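PDB 1VYD: cytochrome c2 from Rhodobacter capsulatus, which carries electrons through its covalently bound heme, serving as donor to the oxidized bacteriochlorophyll in bacterial photophosphorylation. Local coordinates for residues K52-I57 with K91-M96. The protein carries 1 engineered substitution. Sequence-based numbering, arbitrary orientation.
Sequences KYKDSI and KAKTEM. Engineered in segment 91-96: Glu95 (natural residue Gly). With HEM (protoporphyrin IX containing Fe), chain C.
Lys54 and Glu95 each bind one of the two oxygens of the same heme propionate through their backbone N-H: Lys54 N gives a hydrogen bond to HEM O2D at 3.0 Å, and Glu95 N a nearly straight one (173°) to HEM O1D. Their side chains cross at about a right angle, Lys54 CG resting on Glu95 CG, and a long salt bridge of 3.4 Å joins Lys54 NZ to Glu95 OE2. Glu95 is engineered in place of glycine, so this ion pair is absent from the natural protein. A water between Ile57 N, Lys93 O and the propionate accepts from Ile57 N and lies within donating reach of Lys93 O and HEM O1D. Farther from the heme, Ser56 OG, turned anti to its own carbonyl carbon (chi1 -45°), reaches the loop and accepts from Lys93 N at 3.1 Å, while Ala92 CB packs against it. The other propionate is gripped by Tyr53, whose OH donates to HEM O2A at 2.6 Å, near the ring plane, and also accepts from the backbone N of Tyr48. A phenylalanine here would probably leave that oxygen without this donor and the propionate freer to turn. Thr94 OG1 accepts from Met96 N in an ST turn that includes the ligand residue itself; Met96 SD binds the iron opposite His17. Thus the buttressed propionate ties the start of helix 55-62 to the methionine-ligand loop, and the N-H groups and water converging on it probably stabilise its negative charge.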
ATOM      1  N   LYS A  52      -0.171  13.993   1.023  1.00 25.95           N
ATOM      2  CA  LYS A  52       0.245  14.320   2.390  1.00 25.87           C
ATOM      3  C   LYS A  52       0.042  13.108   3.318  1.00 25.73           C
ATOM      4  O   LYS A  52      -1.110  12.732   3.545  1.00 25.14           O
ATOM      5  CB  LYS A  52      -0.609  15.442   2.954  1.00 30.92           C
ATOM      6  CG  LYS A  52      -0.568  16.805   2.258  1.00 38.42           C
ATOM      7  CD  LYS A  52      -0.184  17.783   3.398  1.00 43.28           C
ATOM      8  CE  LYS A  52      -0.912  19.133   3.286  1.00 46.15           C
ATOM      9  NZ  LYS A  52      -0.796  19.737   4.698  1.00 49.91           N
ATOM     10  N   TYR A  53       1.089  12.369   3.590  1.00 25.81           N
ATOM     11  CA  TYR A  53       1.027  11.203   4.443  1.00 25.29           C
ATOM     12  C   TYR A  53       1.091  11.631   5.903  1.00 26.76           C
ATOM     13  O   TYR A  53       1.520  12.727   6.230  1.00 28.61           O
ATOM     14  CB  TYR A  53       2.266  10.363   4.171  1.00 24.74           C
ATOM     15  CG  TYR A  53       2.390   9.740   2.789  1.00 22.63           C
ATOM     16  CD1 TYR A  53       2.999  10.425   1.716  1.00 19.52           C
ATOM     17  CD2 TYR A  53       1.921   8.432   2.640  1.00 20.20           C
ATOM     18  CE1 TYR A  53       3.181   9.734   0.536  1.00 21.31           C
ATOM     19  CE2 TYR A  53       2.147   7.758   1.450  1.00 23.02           C
ATOM     20  CZ  TYR A  53       2.766   8.438   0.394  1.00 21.35           C
ATOM     21  OH  TYR A  53       2.975   7.706  -0.744  1.00 22.13           O
ATOM     22  N   LYS A  54       0.646  10.840   6.836  1.00 28.41           N
ATOM     23  CA  LYS A  54       0.833  11.018   8.261  1.00 30.37           C
ATOM     24  C   LYS A  54       2.330  10.781   8.465  1.00 33.21           C
ATOM     25  O   LYS A  54       2.998  10.108   7.667  1.00 33.06           O
ATOM     26  CB  LYS A  54      -0.015  10.095   9.122  1.00 32.21           C
ATOM     27  CG  LYS A  54      -1.241  10.776   9.688  1.00 35.94           C
ATOM     28  CD  LYS A  54      -1.467  10.434  11.176  1.00 42.02           C
ATOM     29  CE  LYS A  54      -2.227  11.531  11.949  1.00 41.15           C
ATOM     30  NZ  LYS A  54      -3.385  11.981  11.062  1.00 45.96           N
ATOM     31  N   ASP A  55       2.859  11.332   9.547  1.00 33.29           N
ATOM     32  CA  ASP A  55       4.279  11.310   9.833  1.00 33.31           C
ATOM     33  C   ASP A  55       4.915   9.996  10.054  1.00 33.08           C
ATOM     34  O   ASP A  55       6.079   9.809   9.660  1.00 34.33           O
ATOM     35  CB  ASP A  55       4.426  12.353  10.965  1.00 38.42           C
ATOM     36  CG  ASP A  55       4.007  11.780  12.280  1.00 45.14           C
ATOM     37  OD1 ASP A  55       2.917  11.132  12.362  1.00 49.11           O
ATOM     38  OD2 ASP A  55       4.830  11.960  13.219  1.00 51.68           O
ATOM     39  N   SER A  56       4.319   8.949  10.644  1.00 32.61           N
ATOM     40  CA  SER A  56       5.004   7.691  10.835  1.00 31.48           C
ATOM     41  C   SER A  56       5.444   6.937   9.603  1.00 30.43           C
ATOM     42  O   SER A  56       6.515   6.290   9.595  1.00 33.29           O
ATOM     43  CB  SER A  56       4.087   6.600  11.523  1.00 33.21           C
ATOM     44  OG  SER A  56       3.471   7.304  12.570  1.00 38.98           O
ATOM     45  N   ILE A  57       4.530   6.862   8.621  1.00 27.71           N
ATOM     46  CA  ILE A  57       4.827   6.173   7.386  1.00 26.53           C
ATOM     47  C   ILE A  57       5.953   6.965   6.685  1.00 26.97           C
ATOM     48  O   ILE A  57       6.833   6.351   6.065  1.00 25.30           O
ATOM     49  CB  ILE A  57       3.623   5.955   6.478  1.00 28.29           C
ATOM     50  CG1 ILE A  57       4.148   5.002   5.367  1.00 31.40           C
ATOM     51  CG2 ILE A  57       3.126   7.269   5.904  1.00 25.96           C
ATOM     52  CD1 ILE A  57       3.083   4.523   4.397  1.00 33.98           C
ATOM     53  N   LYS A  91       3.442   5.097  19.736  1.00 51.65           N
ATOM     54  CA  LYS A  91       2.591   6.185  19.281  1.00 50.49           C
ATOM     55  C   LYS A  91       2.491   6.243  17.745  1.00 49.98           C
ATOM     56  O   LYS A  91       1.883   7.193  17.239  1.00 47.81           O
ATOM     57  CB  LYS A  91       3.125   7.511  19.815  1.00 53.20           C
ATOM     58  CG  LYS A  91       3.183   7.672  21.322  1.00 57.10           C
ATOM     59  CD  LYS A  91       2.869   9.076  21.819  1.00 58.25           C
ATOM     60  CE  LYS A  91       2.083   8.979  23.129  1.00 60.59           C
ATOM     61  NZ  LYS A  91       1.426  10.311  23.469  1.00 62.09           N
ATOM     62  N   ALA A  92       3.135   5.354  16.970  1.00 47.66           N
ATOM     63  CA  ALA A  92       3.006   5.400  15.521  1.00 46.51           C
ATOM     64  C   ALA A  92       1.510   5.380  15.210  1.00 46.37           C
ATOM     65  O   ALA A  92       0.780   4.570  15.793  1.00 46.01           O
ATOM     66  CB  ALA A  92       3.610   4.226  14.747  1.00 43.52           C
ATOM     67  N   LYS A  93       1.132   6.249  14.279  1.00 46.01           N
ATOM     68  CA  LYS A  93      -0.273   6.302  13.823  1.00 45.62           C
ATOM     69  C   LYS A  93      -0.345   6.170  12.295  1.00 44.56           C
ATOM     70  O   LYS A  93       0.513   6.598  11.494  1.00 42.83           O
ATOM     71  CB  LYS A  93      -0.827   7.648  14.281  1.00 47.91           C
ATOM     72  CG  LYS A  93      -1.294   7.821  15.722  1.00 50.98           C
ATOM     73  CD  LYS A  93      -2.331   8.913  15.965  1.00 52.90           C
ATOM     74  CE  LYS A  93      -3.711   8.486  15.456  1.00 56.06           C
ATOM     75  NZ  LYS A  93      -4.551   9.533  14.806  1.00 58.44           N
ATOM     76  N   THR A  94      -1.480   5.700  11.788  1.00 42.54           N
ATOM     77  CA  THR A  94      -1.765   5.558  10.390  1.00 42.49           C
ATOM     78  C   THR A  94      -3.091   6.204   9.978  1.00 41.76           C
ATOM     79  O   THR A  94      -4.071   6.159  10.702  1.00 40.09           O
ATOM     80  CB  THR A  94      -1.867   4.049  10.005  1.00 43.65           C
ATOM     81  OG1 THR A  94      -2.381   3.956   8.661  1.00 44.09           O
ATOM     82  CG2 THR A  94      -2.899   3.462  10.943  1.00 44.19           C
ATOM     83  N   GLU A  95      -3.169   6.723   8.753  1.00 41.31           N
ATOM     84  CA  GLU A  95      -4.384   7.332   8.243  1.00 42.04           C
ATOM     85  C   GLU A  95      -5.205   6.267   7.518  1.00 40.64           C
ATOM     86  O   GLU A  95      -6.275   6.557   6.979  1.00 42.77           O
ATOM     87  CB  GLU A  95      -4.206   8.428   7.218  1.00 44.77           C
ATOM     88  CG  GLU A  95      -3.694   9.740   7.704  1.00 51.73           C
ATOM     89  CD  GLU A  95      -4.769  10.633   8.299  1.00 54.93           C
ATOM     90  OE1 GLU A  95      -5.582  10.154   9.122  1.00 55.22           O
ATOM     91  OE2 GLU A  95      -4.766  11.839   7.927  1.00 57.84           O
ATOM     92  N   MET A  96      -4.585   5.148   7.216  1.00 40.19           N
ATOM     93  CA  MET A  96      -5.309   4.131   6.430  1.00 39.48           C
ATOM     94  C   MET A  96      -6.186   3.394   7.450  1.00 40.86           C
ATOM     95  O   MET A  96      -5.690   2.579   8.179  1.00 38.36           O
ATOM     96  CB  MET A  96      -4.323   3.239   5.715  1.00 34.77           C
ATOM     97  CG  MET A  96      -5.105   2.029   5.114  1.00 32.29           C
ATOM     98  SD  MET A  96      -3.919   1.256   4.003  1.00 30.98           S
ATOM     99  CE  MET A  96      -4.478  -0.444   4.097  1.00 31.56           C
TER
HETATM  100  CHA HEM C1117      -1.423   3.902   2.318  1.00 25.42           C
HETATM  101  CHB HEM C1117      -2.270  -0.460   0.317  1.00 23.55           C
HETATM  102  CHC HEM C1117      -6.986  -0.032   1.477  1.00 22.83           C
HETATM  103  CHD HEM C1117      -6.233   4.633   2.678  1.00 23.53           C
HETATM  104  C1A HEM C1117      -1.266   2.641   1.751  1.00 23.79           C
HETATM  105  C2A HEM C1117      -0.010   2.041   1.351  1.00 24.74           C
HETATM  106  C3A HEM C1117      -0.275   0.861   0.832  1.00 23.13           C
HETATM  107  C4A HEM C1117      -1.691   0.666   0.883  1.00 23.40           C
HETATM  108  CMA HEM C1117       0.574  -0.274   0.213  1.00 27.42           C
HETATM  109  CAA HEM C1117       1.368   2.765   1.538  1.00 23.06           C
HETATM  110  CBA HEM C1117       1.680   3.550   0.286  1.00 23.66           C
HETATM  111  CGA HEM C1117       2.968   4.343   0.219  1.00 25.21           C
HETATM  112  O1A HEM C1117       3.798   4.288   1.172  1.00 26.00           O
HETATM  113  O2A HEM C1117       3.010   5.124  -0.761  1.00 23.17           O
HETATM  114  C1B HEM C1117      -3.628  -0.657   0.482  1.00 21.50           C
HETATM  115  C2B HEM C1117      -4.283  -1.886   0.107  1.00 23.67           C
HETATM  116  C3B HEM C1117      -5.564  -1.754   0.478  1.00 23.50           C
HETATM  117  C4B HEM C1117      -5.767  -0.450   1.020  1.00 22.22           C
HETATM  118  CMB HEM C1117      -3.578  -3.086  -0.615  1.00 21.52           C
HETATM  119  CAB HEM C1117      -6.702  -2.805   0.431  1.00 23.40           C
HETATM  120  CBB HEM C1117      -6.479  -4.054   0.986  1.00 24.22           C
HETATM  121  C1C HEM C1117      -7.162   1.284   1.893  1.00 24.27           C
HETATM  122  C2C HEM C1117      -8.461   1.864   2.206  1.00 22.05           C
HETATM  123  C3C HEM C1117      -8.254   3.117   2.556  1.00 24.33           C
HETATM  124  C4C HEM C1117      -6.832   3.397   2.456  1.00 25.14           C
HETATM  125  CMC HEM C1117      -9.762   1.052   2.061  1.00 21.81           C
HETATM  126  CAC HEM C1117      -9.236   4.173   3.106  1.00 28.10           C
HETATM  127  CBC HEM C1117     -10.331   3.863   3.875  1.00 29.21           C
HETATM  128  C1D HEM C1117      -4.865   4.836   2.640  1.00 22.26           C
HETATM  129  C2D HEM C1117      -4.212   6.020   3.132  1.00 21.39           C
HETATM  130  C3D HEM C1117      -2.885   5.817   3.030  1.00 22.27           C
HETATM  131  C4D HEM C1117      -2.669   4.478   2.535  1.00 25.18           C
HETATM  132  CMD HEM C1117      -4.984   7.260   3.610  1.00 21.32           C
HETATM  133  CAD HEM C1117      -1.730   6.717   3.460  1.00 24.71           C
HETATM  134  CBD HEM C1117      -1.297   6.228   4.891  1.00 27.00           C
HETATM  135  CGD HEM C1117      -0.744   7.274   5.817  1.00 30.22           C
HETATM  136  O1D HEM C1117      -0.671   6.875   7.005  1.00 32.31           O
HETATM  137  O2D HEM C1117      -0.556   8.475   5.445  1.00 30.83           O
HETATM  138  NA  HEM C1117      -2.267   1.780   1.448  1.00 22.97           N
HETATM  139  NB  HEM C1117      -4.545   0.214   0.983  1.00 21.55           N
HETATM  140  NC  HEM C1117      -6.178   2.233   2.064  1.00 24.22           N
HETATM  141  ND  HEM C1117      -3.907   3.883   2.306  1.00 22.25           N
HETATM  142 FE   HEM C1117      -4.224   2.031   1.718  1.00 25.71          FE
HETATM  143  O   HOH W   1       1.482   7.143   8.734  1.00 29.77           O